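Local coordinates for protein ATP-dependent DNA helicase (Mycobacterium smegmatis, PDB 5V9X) that unwinds RNA:DNA hybrids as an ATP-dependent helicase, tracking 3' to 5' along single-stranded DNA, at residues A[280-288]-A[306-317]; A[395-403]-A[425-435]. One frame throughout, in Å; residues are numbered along the deposited sequence.

Contact 1. Residues A[280-288]-A[306-317]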
loop_
_atom_site.group_PDB
_atom_site.type_symbol
_atom_site.label_atom_id
_atom_site.label_comp_id
_atom_site.label_asym_id
_atom_site.label_seq_id
_atom_site.Cartn_x
_atom_site.Cartn_y
_atom_site.Cartn_z
ATOM N N GLU A 280 -0.264 -9.128 -24.656
ATOM C CA GLU A 280 -1.714 -9.051 -24.792
ATOM C C GLU A 280 -2.283 -10.298 -25.456
ATOM O O GLU A 280 -3.405 -10.716 -25.143
ATOM C CB GLU A 280 -2.091 -7.803 -25.593
ATOM C CG GLU A 280 -1.666 -6.484 -24.959
ATOM C CD GLU A 280 -1.517 -5.367 -25.979
ATOM O OE1 GLU A 280 -1.609 -5.649 -27.194
ATOM O OE2 GLU A 280 -1.302 -4.207 -25.568
ATOM N N GLU A 281 -1.525 -10.907 -26.369
ATOM C CA GLU A 281 -1.981 -12.127 -27.028
ATOM C C GLU A 281 -2.137 -13.267 -26.030
ATOM O O GLU A 281 -3.186 -13.921 -25.979
ATOM C CB GLU A 281 -0.998 -12.514 -28.130
ATOM C CG GLU A 281 -1.595 -12.542 -29.519
ATOM C CD GLU A 281 -0.648 -13.148 -30.531
ATOM O OE1 GLU A 281 0.420 -12.551 -30.777
ATOM O OE2 GLU A 281 -0.964 -14.234 -31.061
ATOM N N ARG A 282 -1.095 -13.528 -25.234
ATOM C CA ARG A 282 -1.145 -14.633 -24.283
ATOM C C ARG A 282 -2.200 -14.409 -23.206
ATOM O O ARG A 282 -2.778 -15.376 -22.696
ATOM C CB ARG A 282 0.228 -14.838 -23.642
ATOM C CG ARG A 282 1.335 -15.180 -24.626
ATOM C CD ARG A 282 1.132 -16.551 -25.253
ATOM N NE ARG A 282 2.286 -16.951 -26.054
ATOM C CZ ARG A 282 2.441 -16.658 -27.342
ATOM N NH1 ARG A 282 1.512 -15.959 -27.980
ATOM N NH2 ARG A 282 3.526 -17.060 -27.991
ATOM N N ILE A 283 -2.458 -13.151 -22.843
ATOM C CA ILE A 283 -3.484 -12.863 -21.843
ATOM C C ILE A 283 -4.855 -13.272 -22.362
ATOM O O ILE A 283 -5.631 -13.934 -21.662
ATOM C CB ILE A 283 -3.449 -11.377 -21.446
ATOM C CG1 ILE A 283 -2.249 -11.097 -20.538
ATOM C CG2 ILE A 283 -4.751 -10.971 -20.763
ATOM C CD1 ILE A 283 -2.149 -9.659 -20.087
ATOM N N VAL A 284 -5.174 -12.882 -23.599
ATOM C CA VAL A 284 -6.433 -13.306 -24.203
ATOM C C VAL A 284 -6.472 -14.824 -24.329
ATOM O O VAL A 284 -7.510 -15.456 -24.094
ATOM C CB VAL A 284 -6.638 -12.610 -25.562
ATOM C CG1 VAL A 284 -7.934 -13.068 -26.208
ATOM C CG2 VAL A 284 -6.646 -11.101 -25.385
ATOM N N ASP A 285 -5.338 -15.433 -24.689
ATOM C CA ASP A 285 -5.246 -16.891 -24.691
ATOM C C ASP A 285 -5.582 -17.464 -23.320
ATOM O O ASP A 285 -6.288 -18.475 -23.214
ATOM C CB ASP A 285 -3.845 -17.332 -25.120
ATOM C CG ASP A 285 -3.578 -17.102 -26.596
ATOM O OD1 ASP A 285 -4.481 -16.611 -27.303
ATOM O OD2 ASP A 285 -2.457 -17.417 -27.048
ATOM N N LEU A 286 -5.095 -16.822 -22.256
ATOM C CA LEU A 286 -5.332 -17.338 -20.912
ATOM C C LEU A 286 -6.764 -17.075 -20.459
ATOM O O LEU A 286 -7.373 -17.923 -19.797
ATOM C CB LEU A 286 -4.329 -16.725 -19.936
ATOM C CG LEU A 286 -2.922 -17.321 -20.031
ATOM C CD1 LEU A 286 -1.901 -16.449 -19.314
ATOM C CD2 LEU A 286 -2.916 -18.731 -19.463
ATOM N N VAL A 287 -7.320 -15.910 -20.803
ATOM C CA VAL A 287 -8.706 -15.618 -20.444
ATOM C C VAL A 287 -9.648 -16.573 -21.163
ATOM O O VAL A 287 -10.531 -17.181 -20.549
ATOM C CB VAL A 287 -9.051 -14.150 -20.753
ATOM C CG1 VAL A 287 -10.528 -13.894 -20.502
ATOM C CG2 VAL A 287 -8.202 -13.213 -19.912
ATOM N N GLU A 288 -9.469 -16.721 -22.479
ATOM C CA GLU A 288 -10.314 -17.622 -23.256
ATOM C C GLU A 288 -10.225 -19.062 -22.772
ATOM O O GLU A 288 -11.141 -19.850 -23.032
ATOM C CB GLU A 288 -9.942 -17.541 -24.740
ATOM C CG GLU A 288 -10.334 -16.228 -25.414
ATOM C CD GLU A 288 -9.888 -16.151 -26.867
ATOM O OE1 GLU A 288 -9.023 -16.956 -27.277
ATOM O OE2 GLU A 288 -10.406 -15.281 -27.601
ATOM N N LEU A 306 -4.960 -1.714 -21.385
ATOM C CA LEU A 306 -5.072 -3.152 -21.606
ATOM C C LEU A 306 -6.504 -3.558 -21.921
ATOM O O LEU A 306 -6.737 -4.394 -22.802
ATOM C CB LEU A 306 -4.557 -3.911 -20.386
ATOM C CG LEU A 306 -3.039 -4.051 -20.291
ATOM C CD1 LEU A 306 -2.637 -4.629 -18.945
ATOM C CD2 LEU A 306 -2.522 -4.922 -21.427
ATOM N N THR A 307 -7.477 -2.972 -21.218
ATOM C CA THR A 307 -8.875 -3.269 -21.512
ATOM C C THR A 307 -9.216 -2.937 -22.960
ATOM O O THR A 307 -9.946 -3.684 -23.623
ATOM C CB THR A 307 -9.786 -2.501 -20.558
ATOM O OG1 THR A 307 -9.373 -2.743 -19.209
ATOM C CG2 THR A 307 -11.226 -2.949 -20.728
ATOM N N SER A 308 -8.691 -1.820 -23.471
ATOM C CA SER A 308 -8.870 -1.497 -24.882
ATOM C C SER A 308 -8.241 -2.563 -25.770
ATOM O O SER A 308 -8.848 -3.004 -26.753
ATOM C CB SER A 308 -8.266 -0.126 -25.190
ATOM O OG SER A 308 -8.694 0.851 -24.257
ATOM N N ARG A 309 -7.028 -3.001 -25.429
ATOM C CA ARG A 309 -6.318 -3.953 -26.275
ATOM C C ARG A 309 -6.973 -5.329 -26.233
ATOM O O ARG A 309 -7.205 -5.947 -27.279
ATOM C CB ARG A 309 -4.854 -4.044 -25.845
ATOM C CG ARG A 309 -4.130 -2.712 -25.828
ATOM C CD ARG A 309 -4.052 -2.097 -27.212
ATOM N NE ARG A 309 -3.443 -0.772 -27.168
ATOM C CZ ARG A 309 -4.130 0.366 -27.156
ATOM N NH1 ARG A 309 -5.457 0.344 -27.195
ATOM N NH2 ARG A 309 -3.491 1.527 -27.109
ATOM N N LEU A 310 -7.275 -5.828 -25.029
ATOM C CA LEU A 310 -7.861 -7.160 -24.908
ATOM C C LEU A 310 -9.187 -7.253 -25.654
ATOM O O LEU A 310 -9.498 -8.287 -26.257
ATOM C CB LEU A 310 -8.044 -7.526 -23.435
ATOM C CG LEU A 310 -6.782 -7.510 -22.566
ATOM C CD1 LEU A 310 -7.077 -8.041 -21.168
ATOM C CD2 LEU A 310 -5.647 -8.287 -23.221
ATOM N N ASN A 311 -9.976 -6.177 -25.637
ATOM C CA ASN A 311 -11.223 -6.178 -26.392
ATOM C C ASN A 311 -10.958 -6.139 -27.894
ATOM O O ASN A 311 -11.595 -6.872 -28.659
ATOM C CB ASN A 311 -12.096 -5.000 -25.962
ATOM C CG ASN A 311 -12.662 -5.172 -24.565
ATOM O OD1 ASN A 311 -12.813 -6.292 -24.078
ATOM N ND2 ASN A 311 -12.981 -4.059 -23.913
ATOM N N GLU A 312 -10.014 -5.300 -28.331
ATOM C CA GLU A 312 -9.702 -5.209 -29.755
ATOM C C GLU A 312 -9.182 -6.536 -30.293
ATOM O O GLU A 312 -9.474 -6.909 -31.437
ATOM C CB GLU A 312 -8.685 -4.094 -30.003
ATOM C CG GLU A 312 -9.251 -2.691 -29.856
ATOM C CD GLU A 312 -8.176 -1.644 -29.639
ATOM O OE1 GLU A 312 -6.978 -1.977 -29.766
ATOM O OE2 GLU A 312 -8.529 -0.485 -29.332
ATOM N N ILE A 313 -8.409 -7.263 -29.487
ATOM C CA ILE A 313 -7.955 -8.591 -29.888
ATOM C C ILE A 313 -9.133 -9.552 -29.964
ATOM O O ILE A 313 -9.292 -10.291 -30.943
ATOM C CB ILE A 313 -6.879 -9.103 -28.915
ATOM C CG1 ILE A 313 -5.642 -8.211 -28.969
ATOM C CG2 ILE A 313 -6.520 -10.550 -29.225
ATOM C CD1 ILE A 313 -4.666 -8.498 -27.871
ATOM N N HIS A 314 -9.980 -9.551 -28.930
ATOM C CA HIS A 314 -11.102 -10.482 -28.880
ATOM C C HIS A 314 -12.060 -10.270 -30.045
ATOM O O HIS A 314 -12.634 -11.232 -30.569
ATOM C CB HIS A 314 -11.838 -10.334 -27.548
ATOM C CG HIS A 314 -13.075 -11.170 -27.447
ATOM N ND1 HIS A 314 -14.342 -10.632 -27.495
ATOM C CD2 HIS A 314 -13.238 -12.506 -27.306
ATOM C CE1 HIS A 314 -15.234 -11.600 -27.386
ATOM N NE2 HIS A 314 -14.590 -12.748 -27.270
ATOM N N ALA A 315 -12.246 -9.018 -30.467
ATOM C CA ALA A 315 -13.144 -8.738 -31.580
ATOM C C ALA A 315 -12.589 -9.289 -32.888
ATOM O O ALA A 315 -13.306 -9.949 -33.649
ATOM C CB ALA A 315 -13.391 -7.234 -31.687
ATOM N N GLU A 316 -11.306 -9.028 -33.163
ATOM C CA GLU A 316 -10.686 -9.519 -34.391
ATOM C C GLU A 316 -10.729 -11.039 -34.475
ATOM O O GLU A 316 -10.830 -11.598 -35.572
ATOM C CB GLU A 316 -9.242 -9.018 -34.479
ATOM C CG GLU A 316 -8.425 -9.606 -35.621
ATOM C CD GLU A 316 -8.928 -9.183 -36.987
ATOM O OE1 GLU A 316 -9.611 -8.140 -37.074
ATOM O OE2 GLU A 316 -8.643 -9.894 -37.975
ATOM N N ARG A 317 -10.672 -11.723 -33.331
ATOM C CA ARG A 317 -10.719 -13.178 -33.325
ATOM C C ARG A 317 -12.131 -13.728 -33.471
ATOM O O ARG A 317 -12.287 -14.893 -33.853
ATOM C CB ARG A 317 -10.099 -13.720 -32.037
ATOM C CG ARG A 317 -8.618 -13.449 -31.881
ATOM C CD ARG A 317 -8.103 -14.076 -30.599
ATOM N NE ARG A 317 -6.651 -14.001 -30.477
ATOM C CZ ARG A 317 -5.963 -14.562 -29.487
ATOM N NH1 ARG A 317 -6.598 -15.236 -28.538
ATOM N NH2 ARG A 317 -4.642 -14.450 -29.444
#

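Contact 2. Residues A[395-403]-A[425-435]. With nucleotides of chain B.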
loop_
_atom_site.group_PDB
_atom_site.type_symbol
_atom_site.label_atom_id
_atom_site.label_comp_id
_atom_site.label_asym_id
_atom_site.label_seq_id
_atom_site.Cartn_x
_atom_site.Cartn_y
_atom_site.Cartn_z
ATOM N N ASP A 395 -11.032 -18.197 -11.630
ATOM C CA ASP A 395 -10.058 -19.272 -11.480
ATOM C C ASP A 395 -8.716 -18.915 -12.112
ATOM O O ASP A 395 -7.926 -19.810 -12.431
ATOM C CB ASP A 395 -10.596 -20.586 -12.056
ATOM C CG ASP A 395 -10.998 -20.478 -13.519
ATOM O OD1 ASP A 395 -11.036 -19.353 -14.058
ATOM O OD2 ASP A 395 -11.279 -21.531 -14.131
ATOM N N LEU A 396 -8.440 -17.623 -12.288
ATOM C CA LEU A 396 -7.157 -17.170 -12.810
ATOM C C LEU A 396 -6.954 -15.712 -12.428
ATOM O O LEU A 396 -7.867 -14.897 -12.583
ATOM C CB LEU A 396 -7.087 -17.327 -14.335
ATOM C CG LEU A 396 -5.772 -16.892 -14.991
ATOM C CD1 LEU A 396 -4.683 -17.928 -14.757
ATOM C CD2 LEU A 396 -5.956 -16.625 -16.478
ATOM N N VAL A 397 -5.766 -15.394 -11.921
ATOM C CA VAL A 397 -5.319 -14.018 -11.744
ATOM C C VAL A 397 -4.038 -13.839 -12.543
ATOM O O VAL A 397 -3.111 -14.649 -12.430
ATOM C CB VAL A 397 -5.088 -13.664 -10.262
ATOM C CG1 VAL A 397 -4.342 -12.341 -10.147
ATOM C CG2 VAL A 397 -6.412 -13.588 -9.517
ATOM N N ILE A 398 -3.993 -12.793 -13.360
ATOM C CA ILE A 398 -2.807 -12.443 -14.129
ATOM C C ILE A 398 -2.256 -11.138 -13.575
ATOM O O ILE A 398 -3.001 -10.167 -13.395
ATOM C CB ILE A 398 -3.119 -12.321 -15.628
ATOM C CG1 ILE A 398 -3.622 -13.655 -16.182
ATOM C CG2 ILE A 398 -1.889 -11.861 -16.384
ATOM C CD1 ILE A 398 -3.987 -13.602 -17.647
ATOM N N GLN A 399 -0.955 -11.119 -13.296
ATOM C CA GLN A 399 -0.274 -9.941 -12.771
ATOM C C GLN A 399 0.668 -9.418 -13.847
ATOM O O GLN A 399 1.639 -10.089 -14.208
ATOM C CB GLN A 399 0.486 -10.271 -11.489
ATOM C CG GLN A 399 1.347 -9.131 -10.969
ATOM C CD GLN A 399 0.531 -7.915 -10.586
ATOM O OE1 GLN A 399 -0.539 -8.038 -9.991
ATOM N NE2 GLN A 399 1.029 -6.731 -10.931
ATOM N N VAL A 400 0.374 -8.228 -14.361
ATOM C CA VAL A 400 1.228 -7.569 -15.344
ATOM C C VAL A 400 2.249 -6.731 -14.587
ATOM O O VAL A 400 1.876 -5.889 -13.763
ATOM C CB VAL A 400 0.402 -6.709 -16.311
ATOM C CG1 VAL A 400 1.268 -5.637 -16.955
ATOM C CG2 VAL A 400 -0.225 -7.589 -17.382
ATOM N N GLU A 401 3.535 -6.977 -14.863
ATOM C CA GLU A 401 4.669 -6.411 -14.132
ATOM C C GLU A 401 4.725 -6.980 -12.718
ATOM O O GLU A 401 3.709 -7.442 -12.189
ATOM C CB GLU A 401 4.605 -4.879 -14.101
ATOM C CG GLU A 401 5.868 -4.193 -13.592
ATOM C CD GLU A 401 5.801 -2.680 -13.698
ATOM O OE1 GLU A 401 4.700 -2.115 -13.523
ATOM O OE2 GLU A 401 6.850 -2.056 -13.966
ATOM N N ALA A 402 5.905 -6.974 -12.106
ATOM C CA ALA A 402 6.019 -7.429 -10.730
ATOM C C ALA A 402 5.114 -6.590 -9.831
ATOM O O ALA A 402 5.001 -5.374 -10.026
ATOM C CB ALA A 402 7.469 -7.343 -10.250
ATOM N N PRO A 403 4.444 -7.200 -8.858
ATOM C CA PRO A 403 3.539 -6.444 -7.984
ATOM C C PRO A 403 4.320 -5.588 -7.002
ATOM O O PRO A 403 5.529 -5.796 -6.815
ATOM C CB PRO A 403 2.743 -7.546 -7.270
ATOM C CG PRO A 403 3.641 -8.726 -7.289
ATOM C CD PRO A 403 4.426 -8.645 -8.565
ATOM N N GLN A 425 -4.535 -19.960 -9.050
ATOM C CA GLN A 425 -3.734 -19.974 -10.268
ATOM C C GLN A 425 -3.293 -18.551 -10.593
ATOM O O GLN A 425 -4.132 -17.655 -10.735
ATOM C CB GLN A 425 -4.543 -20.575 -11.416
ATOM C CG GLN A 425 -3.718 -21.115 -12.566
ATOM C CD GLN A 425 -4.561 -21.894 -13.554
ATOM O OE1 GLN A 425 -5.635 -22.396 -13.213
ATOM N NE2 GLN A 425 -4.082 -21.994 -14.789
ATOM N N GLY A 426 -1.983 -18.342 -10.709
ATOM C CA GLY A 426 -1.461 -17.008 -10.940
ATOM C C GLY A 426 -0.334 -16.934 -11.949
ATOM O O GLY A 426 0.662 -17.653 -11.832
ATOM N N VAL A 427 -0.472 -16.057 -12.939
ATOM C CA VAL A 427 0.531 -15.867 -13.980
ATOM C C VAL A 427 1.056 -14.439 -13.890
ATOM O O VAL A 427 0.272 -13.491 -13.770
ATOM C CB VAL A 427 -0.042 -16.152 -15.381
ATOM C CG1 VAL A 427 1.007 -15.882 -16.448
ATOM C CG2 VAL A 427 -0.538 -17.585 -15.469
ATOM N N LEU A 428 2.377 -14.291 -13.946
ATOM C CA LEU A 428 3.035 -12.991 -13.938
ATOM C C LEU A 428 3.689 -12.747 -15.292
ATOM O O LEU A 428 4.400 -13.616 -15.807
ATOM C CB LEU A 428 4.084 -12.906 -12.825
ATOM C CG LEU A 428 3.656 -12.381 -11.450
ATOM C CD1 LEU A 428 2.754 -13.369 -10.725
ATOM C CD2 LEU A 428 4.878 -12.048 -10.608
ATOM N N PHE A 429 3.449 -11.566 -15.861
ATOM C CA PHE A 429 4.058 -11.172 -17.127
ATOM C C PHE A 429 5.071 -10.064 -16.884
ATOM O O PHE A 429 4.675 -8.929 -16.578
ATOM C CB PHE A 429 2.995 -10.700 -18.122
ATOM C CG PHE A 429 2.201 -11.811 -18.747
ATOM C CD1 PHE A 429 1.052 -12.284 -18.139
ATOM C CD2 PHE A 429 2.595 -12.370 -19.951
ATOM C CE1 PHE A 429 0.313 -13.300 -18.718
ATOM C CE2 PHE A 429 1.861 -13.388 -20.533
ATOM C CZ PHE A 429 0.718 -13.853 -19.915
ATOM N N PRO A 430 6.370 -10.333 -16.994
ATOM C CA PRO A 430 7.349 -9.242 -16.940
ATOM C C PRO A 430 7.175 -8.290 -18.114
ATOM O O PRO A 430 6.835 -8.697 -19.228
ATOM C CB PRO A 430 8.696 -9.970 -17.007
ATOM C CG PRO A 430 8.405 -11.356 -16.541
ATOM C CD PRO A 430 7.015 -11.656 -17.010
ATOM N N LYS A 431 7.411 -7.005 -17.849
ATOM C CA LYS A 431 7.356 -5.987 -18.891
ATOM C C LYS A 431 8.668 -5.849 -19.648
ATOM O O LYS A 431 8.653 -5.548 -20.848
ATOM C CB LYS A 431 6.978 -4.629 -18.288
ATOM C CG LYS A 431 5.527 -4.525 -17.844
ATOM C CD LYS A 431 5.252 -3.220 -17.103
ATOM C CE LYS A 431 5.466 -2.003 -17.984
ATOM N NZ LYS A 431 5.119 -0.734 -17.282
ATOM N N HIS A 432 9.799 -6.061 -18.980
ATOM C CA HIS A 432 11.108 -5.916 -19.607
ATOM C C HIS A 432 12.092 -6.849 -18.909
ATOM O O HIS A 432 11.714 -7.645 -18.044
ATOM C CB HIS A 432 11.565 -4.453 -19.572
ATOM C CG HIS A 432 11.543 -3.847 -18.204
ATOM N ND1 HIS A 432 10.388 -3.382 -17.614
ATOM C CD2 HIS A 432 12.537 -3.626 -17.312
ATOM C CE1 HIS A 432 10.669 -2.902 -16.417
ATOM N NE2 HIS A 432 11.967 -3.037 -16.209
ATOM N N ARG A 433 13.368 -6.735 -19.283
ATOM C CA ARG A 433 14.369 -7.714 -18.869
ATOM C C ARG A 433 14.530 -7.753 -17.352
ATOM O O ARG A 433 14.357 -8.804 -16.726
ATOM C CB ARG A 433 15.701 -7.414 -19.557
ATOM C CG ARG A 433 15.653 -7.582 -21.070
ATOM C CD ARG A 433 16.656 -8.619 -21.546
ATOM N NE ARG A 433 17.923 -8.018 -21.955
ATOM C CZ ARG A 433 19.011 -8.715 -22.271
ATOM N NH1 ARG A 433 18.992 -10.040 -22.216
ATOM N NH2 ARG A 433 20.120 -8.087 -22.638
ATOM N N THR A 434 14.869 -6.617 -16.736
ATOM C CA THR A 434 15.072 -6.617 -15.288
ATOM C C THR A 434 13.775 -6.817 -14.517
ATOM O O THR A 434 13.823 -7.184 -13.338
ATOM C CB THR A 434 15.738 -5.320 -14.825
ATOM O OG1 THR A 434 14.882 -4.204 -15.112
ATOM C CG2 THR A 434 17.080 -5.139 -15.517
ATOM N N ASP A 435 12.621 -6.577 -15.143
ATOM C CA ASP A 435 11.361 -6.902 -14.487
ATOM C C ASP A 435 11.185 -8.409 -14.358
ATOM O O ASP A 435 10.520 -8.876 -13.425
ATOM C CB ASP A 435 10.191 -6.289 -15.255
ATOM C CG ASP A 435 8.873 -6.412 -14.508
ATOM O OD1 ASP A 435 8.897 -6.622 -13.277
ATOM O OD2 ASP A 435 7.811 -6.306 -15.157
ATOM P P DC B 3 8.416 -1.610 -24.708
ATOM O OP1 DC B 3 7.837 -2.936 -25.019
ATOM O OP2 DC B 3 7.882 -0.400 -25.370
ATOM O "O5'" DC B 3 8.337 -1.407 -23.121
ATOM C "C5'" DC B 3 7.155 -1.803 -22.422
ATOM C "C4'" DC B 3 7.085 -1.189 -21.030
ATOM O "O4'" DC B 3 8.274 -1.537 -20.271
ATOM C "C3'" DC B 3 6.979 0.339 -20.983
ATOM O "O3'" DC B 3 6.039 0.726 -19.981
ATOM C "C2'" DC B 3 8.396 0.765 -20.604
ATOM C "C1'" DC B 3 8.805 -0.373 -19.683
ATOM N N1 DC B 3 10.280 -0.541 -19.549
ATOM C C2 DC B 3 10.919 -0.155 -18.364
ATOM O O2 DC B 3 10.247 0.326 -17.444
ATOM N N3 DC B 3 12.261 -0.320 -18.259
ATOM C C4 DC B 3 12.952 -0.844 -19.273
ATOM N N4 DC B 3 14.272 -0.986 -19.124
ATOM C C5 DC B 3 12.317 -1.242 -20.487
ATOM C C6 DC B 3 10.994 -1.077 -20.579
ATOM P P DC B 4 4.588 1.285 -20.391
ATOM O OP1 DC B 4 3.721 1.187 -19.195
ATOM O OP2 DC B 4 4.187 0.612 -21.645
ATOM O "O5'" DC B 4 4.840 2.838 -20.699
ATOM C "C5'" DC B 4 5.176 3.735 -19.641
ATOM C "C4'" DC B 4 6.096 4.840 -20.139
ATOM O "O4'" DC B 4 7.138 4.258 -20.940
ATOM C "C3'" DC B 4 5.429 5.882 -21.035
ATOM O "O3'" DC B 4 5.122 7.053 -20.280
ATOM C "C2'" DC B 4 6.472 6.180 -22.132
ATOM C "C1'" DC B 4 7.636 5.237 -21.811
ATOM N N1 DC B 4 8.196 4.551 -23.015
ATOM C C2 DC B 4 9.273 5.122 -23.705
ATOM O O2 DC B 4 9.748 6.193 -23.305
ATOM N N3 DC B 4 9.767 4.483 -24.796
ATOM C C4 DC B 4 9.228 3.329 -25.195
ATOM N N4 DC B 4 9.748 2.737 -26.275
ATOM C C5 DC B 4 8.132 2.733 -24.505
ATOM C C6 DC B 4 7.653 3.371 -23.432
#

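Contact 1. Residues A[280-288]-A[306-317]
R317 runs extended from CG to NE, and this straight chain carries its guanidinium across to D285 and E288. D285 turns its CG beside its own backbone N (chi1 -71°), which brings OD1 within reach. R317 NH1 bonds D285 OD1 at 2.8 Å, close to the guanidinium plane. R317 NH2 makes a second, weak bond to the same oxygen, so D285 OD1 takes both terminal nitrogens. The planes of carboxylate and guanidinium are 32° apart. E288 OE1 adds a weak bond to R317 NH1 at 3.2 Å and completes the salt-bridge network. V284 lies over one guanidinium face, with its CG1 3.5 Å from R317 NH1.

Both helices belong to the C-terminal RecA-like domain, on one side of its parallel sheet. The axes of segments 280-288 and 306-317 cross at -69° and come within 9.7 Å. Away from the charged network, V284, I283, L310 and I313 form an apolar patch. V284 CG2 meets L310 CD2 at 3.7 Å and I313 CG2 at 3.9 Å. I283 CG2 touches both methyls of L310 and crosses that side chain at about a right angle. L310 also reaches V380 of the sheet. E280 fits as a knob among L306, R309, L310 and I313. Its CB meets I313 CD1 at 3.5 Å, and its carboxylate lies against CB and CG of R309.

Contact 2. Residues A[395-403]-A[425-435]
Strands 394-400 and 424-429 are neighbours in the parallel sheet of the C-terminal RecA-like domain, joined by a beta-alpha-beta crossover through helix 406-413. V397 N bonds Q425 O, and V427 N bonds V397 O. The ladder continues with Q399 N on V427 O and F429 N on Q399 O. E401 N closes it on F429 O at 2.8 Å. On one face I398 CG2 meets the edge of the F429 ring, 3.5 Å from CD1. On the other face Q399 CB packs on L428 CG at 3.8 Å. Q399 bends at chi2 (63°), and its NE2 reaches forward to E401 O and also bonds N298 OD1; its OE1 bonds R412.

Past the strands D435 ties the two loops together. Its OD1 accepts A402 N at 3.2 Å through the syn lone pair. Its OD2 takes K431 N at 2.8 Å from the anti side. Both oxygens are thus used by backbone amides.

K431 lays its CD against E401 CB at 3.5 Å, and a bend at chi3 (63°) turns its NZ to the DNA backbone. K431 NZ bonds DC4 OP1 of chain B at 3.1 Å and, weakly, DC3 O3' of chain B. E401 OE2 lies at long salt-bridge range from NZ and may balance part of its charge. The H432 ring is sandwiched between D435 CB on one face and the base of DC3 of chain B on the other. A loop after a strand end of a RecA-like sheet that binds single-stranded DNA is typical of superfamily 2 helicases.

In the fold
Contacts 1 and 2 belong to the same RecA-like domain and lie in series along the chain, their centres 16 Å apart. The strands of contact 2 are mostly buried in the sheet, while its loops are partly exposed beside the DNA. Contact 1 joins two helices on one side of that sheet and is partly exposed at its charged end. They meet through helix 276-288: L286 CD1 packs on F429 CZ at 3.7 Å, L286 CB on L396 CD2, and I283 CG1 on F429 CE1. One side of this helix therefore rests on the strands of contact 2, while another faces helix 300-318. Side-chain packing and salt bridges hold contact 1. Backbone hydrogen bonds dominate contact 2, whose loop 430-432 also holds the DNA.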